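Local atomic coordinates of SAP-like pentraxin (Limulus polyphemus, PDB entry 3FLP), a protein that probably recognises sugars as a calcium-dependent lectin, each subunit of its doubly stacked heptameric ring binding two calcium ions. Residues Cys90-Glu95 against Tyr116-Pro121; Gly97-Val102 against Glu162-Gln167; Cys103-Gly108 against His176-Val181. All coordinates share one frame; numbering follows the deposited sequence.

Contact 1 of 3, residues Cys90-Glu95 against Tyr116-Pro121; sequences CPIEIE and YANGSP
The tight β-hairpin that carries Ala-117 and Asn-118 is met here by Cys-90 and Ile-92, at the corner where the chain leaves strand 86-90. Ala-117 to Ser-120 form a type I' turn with Asn-118 and Gly-119 at its centre, both at positive phi. Two backbone hydrogen bonds of 3.0 Å each, Ala-117 N to Ser-120 O and Ser-120 N to Ala-117 O, close the hairpin.

Across the contact Pro-91 centres an inverse gamma turn, and its sequence neighbours Cys-90 and Ile-92 both reach the methyl of Ala-117. Ala-117 CB lies 3.8 Å from Cys-90 SG, and Ile-92 CG2 approaches that CB at 4.2 Å. The longer branch of Ile-92 is fully extended, with CG1 anti to the backbone N (chi1 -176°). It carries Ile-92 CD1 to 3.4 Å from Asn-118 ND2, the two side chains crossing at about a right angle. The amide is held from its other end, because Asn-118 OD1 accepts a hydrogen bond from His-101 N.

A disulfide from Cys-90 to Cys-122, just past the hairpin segment on strand 120-125, adds a covalent link beside the apolar contact. Strand 86-90 is outermost in the seven-stranded sheet, next to strand 73-80, whereas strand 112-117 lies between 100-107 and 120-125 in the other sheet; the contact therefore bridges the two layers of the pentraxin β-sandwich.

Contact 2 of 3, residues Gly97-Val102 against Glu162-Gln167; sequences GQWYHV and ELSDLQ
Trp-99 brings the six-membered part of its indole obliquely up to Glu-162, and this van der Waals packing is the direct touch between the segments. Trp-99 CH2 rests 3.8 Å from Glu-162 CB, and Trp-99 CZ3 lies 3.7 Å from the backbone oxygen Glu-162 O. Further along the glutamate, OE1 comes to 3.6 Å from Trp-99 CZ2. The side chains cross at about a right angle, with ring and carboxylate planes 54° apart. The glutamate is extended beyond CG, and CB and OE1 both reach the six-membered ring as the chain crosses it. Ser-164 OG stands farther off, 4.3 Å from Trp-99 CZ3.

The polar ends of both side chains are bound outside the segments. Glu-162 OE1 forms salt bridges with Lys-41 and Lys-8, which probably help to keep this buried carboxylate ionised, while Trp-99 NE1 is hydrogen-bonded to Glu-171 of a second subunit.

At the other end a water links the segments. It lies in the ring plane of His-101, 2.7 Å from NE2, and donates to Asp-165 O at 3.0 Å. Asp-165 is itself positioned by Gln-167, whose NE2 donates to Asp-165 OD1 over 2.7 Å in a nearly straight bond (170°) within the amide plane. Asp-165 OD2 forms salt bridges with Arg-188 and Arg-39.

Strands 100-107 and 161-169 each pair antiparallel with strand 33-42, which separates them in the sheet; strand 7-11 also pairs antiparallel with 161-169, and helix 175-182 covers His-101 through Val-181 and Ala-182.

Contact 3 of 3, residues Cys103-Gly108 against His176-Val181; sequences CHVWSG and HQVSTV
His-176 O is gripped from two residues farther along its helix: Ser-179 OG donates to it at 2.7 Å, and Thr-180 N at 3.3 Å. The hydroxyl approaches with a C=O...donor angle of 135°, tilted 20° from the carbonyl plane. Thr-180 OG1 repeats the pattern one residue on, donating to Gln-177 O at 2.7 Å. These two hydroxyls thus turn back onto their own helix, while Val-178 supplies the touch to the strand.

The helix 175-182 lies across a face of the curled antiparallel sheet, the helix-on-sheet feature of the pentraxin fold, and strand 100-107 runs beneath it. Val-178 divides its two methyls between two residues of that strand. Val-178 CG1, anti to the backbone N (chi1 176°), lies 4.0 Å from Cys-103 CB; Val-178 CG2, beside the backbone N, lies 4.1 Å from Val-105 CG2. The two valines cross at a slant.

Cys-103 also forms a disulfide with Cys-37 of the adjoining strand 33-42, and Tyr-116 of strand 112-117 packs against both Val-105 and Val-178. A third subunit also meets the helix: Gln-177 NE2 donates to His-213 O of that subunit, and its Leu-217 packs on Thr-180 and Val-181.

Overall arrangement
Contacts 2 and 3 are buried and share strand 100-107, contact 2 through Trp-99 just before it and His-101 near its start, contact 3 through its later residues against helix 175-182. Contact 1 is only partly buried and sits at a hairpin end. It adjoins both: Asn-118 N bonds His-101 O of contact 2, and Tyr-116 N bonds Cys-103 O of contact 3. Contact 2 mixes an aromatic ring with buried charge and water, contact 3 is wholly apolar across its two segments, and contact 1 adds an amide to its apolar atoms. Disulfides stand beside contacts 1 (between sheets) and 3 (within one). Neighbouring subunits border contacts 2 and 3, and reach contact 1 only at Glu-95.

Contact 1 of 3, residues Cys90-Glu95 against Tyr116-Pro121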
loop_
_atom_site.group_PDB
_atom_site.type_symbol
_atom_site.label_atom_id
_atom_site.label_comp_id
_atom_site.label_asym_id
_atom_site.label_seq_id
_atom_site.Cartn_x
_atom_site.Cartn_y
_atom_site.Cartn_z
ATOM N N CYS A 90 -38.745 23.515 19.707
ATOM C CA CYS A 90 -37.359 23.504 19.274
ATOM C C CYS A 90 -36.952 24.899 18.803
ATOM O O CYS A 90 -37.689 25.553 18.063
ATOM C CB CYS A 90 -37.172 22.507 18.128
ATOM S SG CYS A 90 -37.283 20.733 18.560
ATOM N N PRO A 91 -35.761 25.363 19.216
ATOM C CA PRO A 91 -35.257 26.686 18.838
ATOM C C PRO A 91 -34.775 26.735 17.394
ATOM O O PRO A 91 -33.606 27.016 17.133
ATOM C CB PRO A 91 -34.120 26.905 19.825
ATOM C CG PRO A 91 -33.526 25.528 19.908
ATOM C CD PRO A 91 -34.758 24.629 20.010
ATOM N N ILE A 92 -35.671 26.452 16.456
ATOM C CA ILE A 92 -35.314 26.480 15.047
ATOM C C ILE A 92 -36.515 26.903 14.217
ATOM O O ILE A 92 -37.626 26.415 14.422
ATOM C CB ILE A 92 -34.795 25.094 14.556
ATOM C CG1 ILE A 92 -34.348 25.192 13.094
ATOM C CG2 ILE A 92 -35.875 24.038 14.697
ATOM C CD1 ILE A 92 -33.659 23.936 12.574
ATOM N N GLU A 93 -36.297 27.836 13.297
ATOM C CA GLU A 93 -37.377 28.305 12.449
ATOM C C GLU A 93 -37.564 27.339 11.290
ATOM O O GLU A 93 -36.613 27.013 10.585
ATOM C CB GLU A 93 -37.087 29.710 11.923
ATOM C CG GLU A 93 -38.183 30.228 11.012
ATOM C CD GLU A 93 -38.232 31.738 10.945
ATOM O OE1 GLU A 93 -37.171 32.364 10.734
ATOM O OE2 GLU A 93 -39.338 32.299 11.097
ATOM N N ILE A 94 -38.795 26.879 11.105
ATOM C CA ILE A 94 -39.100 25.936 10.046
ATOM C C ILE A 94 -39.547 26.606 8.754
ATOM O O ILE A 94 -40.426 27.466 8.752
ATOM C CB ILE A 94 -40.223 24.940 10.471
ATOM C CG1 ILE A 94 -39.731 24.036 11.607
ATOM C CG2 ILE A 94 -40.666 24.103 9.266
ATOM C CD1 ILE A 94 -38.586 23.100 11.215
ATOM N N GLU A 95 -38.924 26.204 7.655
ATOM C CA GLU A 95 -39.295 26.704 6.343
ATOM C C GLU A 95 -39.901 25.500 5.644
ATOM O O GLU A 95 -39.198 24.522 5.374
ATOM C CB GLU A 95 -38.070 27.188 5.564
ATOM C CG GLU A 95 -37.414 28.437 6.134
ATOM C CD GLU A 95 -38.413 29.560 6.381
ATOM O OE1 GLU A 95 -39.245 29.837 5.482
ATOM O OE2 GLU A 95 -38.358 30.167 7.475
ATOM N N TYR A 116 -35.221 15.963 19.455
ATOM C CA TYR A 116 -34.066 16.595 18.854
ATOM C C TYR A 116 -34.347 17.097 17.445
ATOM O O TYR A 116 -35.058 16.451 16.673
ATOM C CB TYR A 116 -32.913 15.598 18.807
ATOM C CG TYR A 116 -32.510 15.059 20.162
ATOM C CD1 TYR A 116 -33.281 14.094 20.818
ATOM C CD2 TYR A 116 -31.370 15.536 20.800
ATOM C CE1 TYR A 116 -32.915 13.627 22.077
ATOM C CE2 TYR A 116 -31.001 15.081 22.043
ATOM C CZ TYR A 116 -31.773 14.128 22.680
ATOM O OH TYR A 116 -31.387 13.701 23.925
ATOM N N ALA A 117 -33.778 18.250 17.114
ATOM C CA ALA A 117 -33.936 18.836 15.792
ATOM C C ALA A 117 -32.531 19.019 15.228
ATOM O O ALA A 117 -31.683 19.654 15.856
ATOM C CB ALA A 117 -34.651 20.173 15.898
ATOM N N ASN A 118 -32.285 18.442 14.057
ATOM C CA ASN A 118 -30.984 18.523 13.410
ATOM C C ASN A 118 -29.840 18.070 14.319
ATOM O O ASN A 118 -28.749 18.649 14.312
ATOM C CB ASN A 118 -30.731 19.947 12.892
ATOM C CG ASN A 118 -31.546 20.260 11.648
ATOM O OD1 ASN A 118 -32.062 19.351 10.989
ATOM N ND2 ASN A 118 -31.654 21.542 11.310
ATOM N N GLY A 119 -30.103 17.029 15.103
ATOM C CA GLY A 119 -29.082 16.495 15.986
ATOM C C GLY A 119 -28.847 17.228 17.293
ATOM O O GLY A 119 -27.965 16.844 18.060
ATOM N N SER A 120 -29.616 18.278 17.562
ATOM C CA SER A 120 -29.457 19.026 18.810
ATOM C C SER A 120 -30.671 18.870 19.713
ATOM O O SER A 120 -31.799 18.861 19.242
ATOM C CB SER A 120 -29.238 20.518 18.530
ATOM O OG SER A 120 -27.981 20.747 17.917
ATOM N N PRO A 121 -30.447 18.751 21.029
ATOM C CA PRO A 121 -31.541 18.596 21.996
ATOM C C PRO A 121 -32.424 19.836 22.092
ATOM O O PRO A 121 -31.921 20.953 22.182
ATOM C CB PRO A 121 -30.807 18.297 23.305
ATOM C CG PRO A 121 -29.504 19.050 23.145
ATOM C CD PRO A 121 -29.132 18.756 21.703
#

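Contact 2 of 3, residues Gly97-Val102 against Glu162-Gln167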
loop_
_atom_site.group_PDB
_atom_site.type_symbol
_atom_site.label_atom_id
_atom_site.label_comp_id
_atom_site.label_asym_id
_atom_site.label_seq_id
_atom_site.Cartn_x
_atom_site.Cartn_y
_atom_site.Cartn_z
ATOM N N GLY A 97 -40.913 22.902 3.091
ATOM C CA GLY A 97 -40.207 22.565 1.871
ATOM C C GLY A 97 -38.722 22.302 2.084
ATOM O O GLY A 97 -38.038 21.877 1.153
ATOM N N GLN A 98 -38.217 22.569 3.290
ATOM C CA GLN A 98 -36.807 22.318 3.612
ATOM C C GLN A 98 -36.669 21.061 4.473
ATOM O O GLN A 98 -37.608 20.666 5.165
ATOM C CB GLN A 98 -36.184 23.505 4.354
ATOM C CG GLN A 98 -35.998 24.736 3.480
ATOM C CD GLN A 98 -35.200 24.429 2.229
ATOM O OE1 GLN A 98 -34.008 24.125 2.296
ATOM N NE2 GLN A 98 -35.860 24.489 1.078
ATOM N N TRP A 99 -35.494 20.437 4.415
ATOM C CA TRP A 99 -35.217 19.221 5.173
ATOM C C TRP A 99 -34.749 19.490 6.596
ATOM O O TRP A 99 -34.028 20.453 6.853
ATOM C CB TRP A 99 -34.138 18.386 4.480
ATOM C CG TRP A 99 -34.561 17.676 3.232
ATOM C CD1 TRP A 99 -34.255 18.022 1.936
ATOM C CD2 TRP A 99 -35.310 16.452 3.154
ATOM N NE1 TRP A 99 -34.759 17.081 1.067
ATOM C CE2 TRP A 99 -35.410 16.109 1.786
ATOM C CE3 TRP A 99 -35.904 15.613 4.111
ATOM C CZ2 TRP A 99 -36.081 14.958 1.349
ATOM C CZ3 TRP A 99 -36.572 14.469 3.679
ATOM C CH2 TRP A 99 -36.651 14.153 2.308
ATOM N N TYR A 100 -35.156 18.619 7.514
ATOM C CA TYR A 100 -34.764 18.711 8.918
ATOM C C TYR A 100 -34.649 17.293 9.451
ATOM O O TYR A 100 -35.348 16.393 8.984
ATOM C CB TYR A 100 -35.815 19.467 9.746
ATOM C CG TYR A 100 -36.082 20.870 9.261
ATOM C CD1 TYR A 100 -37.066 21.122 8.306
ATOM C CD2 TYR A 100 -35.301 21.937 9.703
ATOM C CE1 TYR A 100 -37.263 22.397 7.799
ATOM C CE2 TYR A 100 -35.486 23.231 9.197
ATOM C CZ TYR A 100 -36.467 23.451 8.243
ATOM O OH TYR A 100 -36.640 24.718 7.714
ATOM N N HIS A 101 -33.749 17.072 10.400
ATOM C CA HIS A 101 -33.650 15.751 10.987
ATOM C C HIS A 101 -34.377 15.862 12.312
ATOM O O HIS A 101 -34.113 16.761 13.107
ATOM C CB HIS A 101 -32.200 15.310 11.218
ATOM C CG HIS A 101 -32.085 13.885 11.672
ATOM N ND1 HIS A 101 -32.262 13.505 12.987
ATOM C CD2 HIS A 101 -31.896 12.740 10.973
ATOM C CE1 HIS A 101 -32.188 12.188 13.076
ATOM N NE2 HIS A 101 -31.967 11.700 11.869
ATOM N N VAL A 102 -35.312 14.955 12.539
ATOM C CA VAL A 102 -36.089 14.972 13.765
ATOM C C VAL A 102 -36.011 13.620 14.447
ATOM O O VAL A 102 -35.995 12.575 13.793
ATOM C CB VAL A 102 -37.577 15.334 13.467
ATOM C CG1 VAL A 102 -38.458 14.995 14.659
ATOM C CG2 VAL A 102 -37.688 16.820 13.147
ATOM N N GLU A 162 -42.146 15.080 2.657
ATOM C CA GLU A 162 -41.246 14.025 2.221
ATOM C C GLU A 162 -40.530 13.447 3.439
ATOM O O GLU A 162 -40.194 14.167 4.385
ATOM C CB GLU A 162 -40.250 14.579 1.194
ATOM C CG GLU A 162 -40.962 15.184 -0.024
ATOM C CD GLU A 162 -40.031 15.859 -1.016
ATOM O OE1 GLU A 162 -38.820 15.980 -0.746
ATOM O OE2 GLU A 162 -40.519 16.286 -2.076
ATOM N N LEU A 163 -40.308 12.139 3.415
ATOM C CA LEU A 163 -39.656 11.470 4.530
ATOM C C LEU A 163 -38.610 10.469 4.055
ATOM O O LEU A 163 -38.784 9.809 3.032
ATOM C CB LEU A 163 -40.721 10.766 5.382
ATOM C CG LEU A 163 -40.294 10.038 6.654
ATOM C CD1 LEU A 163 -41.467 10.007 7.637
ATOM C CD2 LEU A 163 -39.814 8.635 6.313
ATOM N N SER A 164 -37.514 10.371 4.798
ATOM C CA SER A 164 -36.469 9.416 4.461
ATOM C C SER A 164 -35.603 9.082 5.668
ATOM O O SER A 164 -35.672 9.746 6.703
ATOM C CB SER A 164 -35.598 9.933 3.316
ATOM O OG SER A 164 -34.539 10.720 3.798
ATOM N N ASP A 165 -34.824 8.013 5.534
ATOM C CA ASP A 165 -33.903 7.567 6.575
ATOM C C ASP A 165 -34.579 7.338 7.937
ATOM O O ASP A 165 -34.093 7.804 8.968
ATOM C CB ASP A 165 -32.772 8.593 6.712
ATOM C CG ASP A 165 -31.449 7.971 7.127
ATOM O OD1 ASP A 165 -31.417 6.778 7.505
ATOM O OD2 ASP A 165 -30.433 8.695 7.082
ATOM N N LEU A 166 -35.697 6.617 7.936
ATOM C CA LEU A 166 -36.412 6.311 9.176
ATOM C C LEU A 166 -35.666 5.198 9.908
ATOM O O LEU A 166 -35.493 4.102 9.376
ATOM C CB LEU A 166 -37.843 5.848 8.885
ATOM C CG LEU A 166 -38.622 5.240 10.061
ATOM C CD1 LEU A 166 -38.927 6.323 11.119
ATOM C CD2 LEU A 166 -39.915 4.618 9.534
ATOM N N GLN A 167 -35.227 5.486 11.128
ATOM C CA GLN A 167 -34.495 4.513 11.930
ATOM C C GLN A 167 -35.126 4.441 13.322
ATOM O O GLN A 167 -35.301 5.465 13.985
ATOM C CB GLN A 167 -33.029 4.933 12.044
ATOM C CG GLN A 167 -32.338 5.242 10.712
ATOM C CD GLN A 167 -32.234 4.040 9.783
ATOM O OE1 GLN A 167 -32.393 2.891 10.202
ATOM N NE2 GLN A 167 -31.950 4.302 8.517
HETATM O O HOH W 1 -32.141 9.411 10.517
#

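Contact 3 of 3, residues Cys103-Gly108 against His176-Val181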
loop_
_atom_site.group_PDB
_atom_site.type_symbol
_atom_site.label_atom_id
_atom_site.label_comp_id
_atom_site.label_asym_id
_atom_site.label_seq_id
_atom_site.Cartn_x
_atom_site.Cartn_y
_atom_site.Cartn_z
ATOM N N CYS A 103 -35.941 13.644 15.770
ATOM C CA CYS A 103 -35.877 12.413 16.516
ATOM C C CYS A 103 -36.653 12.522 17.830
ATOM O O CYS A 103 -36.595 13.542 18.511
ATOM C CB CYS A 103 -34.414 12.037 16.786
ATOM S SG CYS A 103 -34.249 10.269 17.164
ATOM N N HIS A 104 -37.401 11.470 18.152
ATOM C CA HIS A 104 -38.175 11.397 19.386
ATOM C C HIS A 104 -37.573 10.285 20.233
ATOM O O HIS A 104 -37.447 9.150 19.772
ATOM C CB HIS A 104 -39.643 11.049 19.113
ATOM C CG HIS A 104 -40.441 12.173 18.529
ATOM N ND1 HIS A 104 -40.217 12.671 17.262
ATOM C CD2 HIS A 104 -41.493 12.866 19.025
ATOM C CE1 HIS A 104 -41.102 13.617 17.001
ATOM N NE2 HIS A 104 -41.887 13.754 18.054
ATOM N N VAL A 105 -37.202 10.612 21.464
ATOM C CA VAL A 105 -36.623 9.643 22.385
ATOM C C VAL A 105 -37.590 9.415 23.546
ATOM O O VAL A 105 -37.956 10.359 24.249
ATOM C CB VAL A 105 -35.279 10.162 22.937
ATOM C CG1 VAL A 105 -34.784 9.277 24.065
ATOM C CG2 VAL A 105 -34.248 10.216 21.799
ATOM N N TRP A 106 -38.006 8.167 23.741
ATOM C CA TRP A 106 -38.937 7.844 24.814
ATOM C C TRP A 106 -38.473 6.680 25.670
ATOM O O TRP A 106 -38.033 5.650 25.156
ATOM C CB TRP A 106 -40.320 7.489 24.267
ATOM C CG TRP A 106 -41.250 7.009 25.354
ATOM C CD1 TRP A 106 -41.787 7.759 26.364
ATOM C CD2 TRP A 106 -41.701 5.667 25.569
ATOM N NE1 TRP A 106 -42.545 6.967 27.195
ATOM C CE2 TRP A 106 -42.511 5.679 26.731
ATOM C CE3 TRP A 106 -41.501 4.455 24.895
ATOM C CZ2 TRP A 106 -43.123 4.525 27.233
ATOM C CZ3 TRP A 106 -42.109 3.303 25.395
ATOM C CH2 TRP A 106 -42.912 3.351 26.555
ATOM N N SER A 107 -38.604 6.842 26.981
ATOM C CA SER A 107 -38.224 5.799 27.915
ATOM C C SER A 107 -39.352 5.569 28.909
ATOM O O SER A 107 -39.670 6.450 29.707
ATOM C CB SER A 107 -36.955 6.199 28.670
ATOM O OG SER A 107 -36.572 5.176 29.572
ATOM N N GLY A 108 -39.960 4.391 28.851
ATOM C CA GLY A 108 -41.031 4.078 29.773
ATOM C C GLY A 108 -40.464 3.688 31.124
ATOM O O GLY A 108 -41.189 3.646 32.123
ATOM N N HIS A 176 -25.779 12.496 22.854
ATOM C CA HIS A 176 -24.620 12.348 21.980
ATOM C C HIS A 176 -24.903 11.404 20.815
ATOM O O HIS A 176 -24.516 11.675 19.677
ATOM C CB HIS A 176 -23.405 11.827 22.755
ATOM C CG HIS A 176 -22.268 11.411 21.870
ATOM N ND1 HIS A 176 -21.578 12.302 21.074
ATOM C CD2 HIS A 176 -21.736 10.191 21.615
ATOM C CE1 HIS A 176 -20.674 11.650 20.364
ATOM N NE2 HIS A 176 -20.750 10.368 20.674
ATOM N N GLN A 177 -25.566 10.288 21.101
ATOM C CA GLN A 177 -25.883 9.321 20.061
ATOM C C GLN A 177 -26.819 9.895 18.990
ATOM O O GLN A 177 -26.658 9.607 17.807
ATOM C CB GLN A 177 -26.482 8.059 20.685
ATOM C CG GLN A 177 -25.494 7.311 21.574
ATOM C CD GLN A 177 -26.091 6.048 22.170
ATOM O OE1 GLN A 177 -27.206 6.065 22.701
ATOM N NE2 GLN A 177 -25.351 4.951 22.094
ATOM N N VAL A 178 -27.786 10.709 19.396
ATOM C CA VAL A 178 -28.703 11.297 18.424
ATOM C C VAL A 178 -27.936 12.210 17.462
ATOM O O VAL A 178 -28.252 12.270 16.276
ATOM C CB VAL A 178 -29.827 12.101 19.110
ATOM C CG1 VAL A 178 -30.694 12.783 18.067
ATOM C CG2 VAL A 178 -30.694 11.166 19.940
ATOM N N SER A 179 -26.914 12.902 17.960
ATOM C CA SER A 179 -26.141 13.782 17.093
ATOM C C SER A 179 -25.376 12.957 16.058
ATOM O O SER A 179 -25.174 13.413 14.933
ATOM C CB SER A 179 -25.169 14.654 17.902
ATOM O OG SER A 179 -24.045 13.923 18.345
ATOM N N THR A 180 -24.962 11.741 16.418
ATOM C CA THR A 180 -24.241 10.905 15.453
ATOM C C THR A 180 -25.218 10.318 14.439
ATOM O O THR A 180 -24.822 9.931 13.342
ATOM C CB THR A 180 -23.451 9.740 16.126
ATOM O OG1 THR A 180 -24.360 8.774 16.674
ATOM C CG2 THR A 180 -22.560 10.273 17.235
ATOM N N VAL A 181 -26.496 10.250 14.806
ATOM C CA VAL A 181 -27.519 9.736 13.898
ATOM C C VAL A 181 -27.865 10.805 12.850
ATOM O O VAL A 181 -27.973 10.510 11.657
ATOM C CB VAL A 181 -28.822 9.355 14.664
ATOM C CG1 VAL A 181 -29.929 9.003 13.679
ATOM C CG2 VAL A 181 -28.568 8.181 15.600
#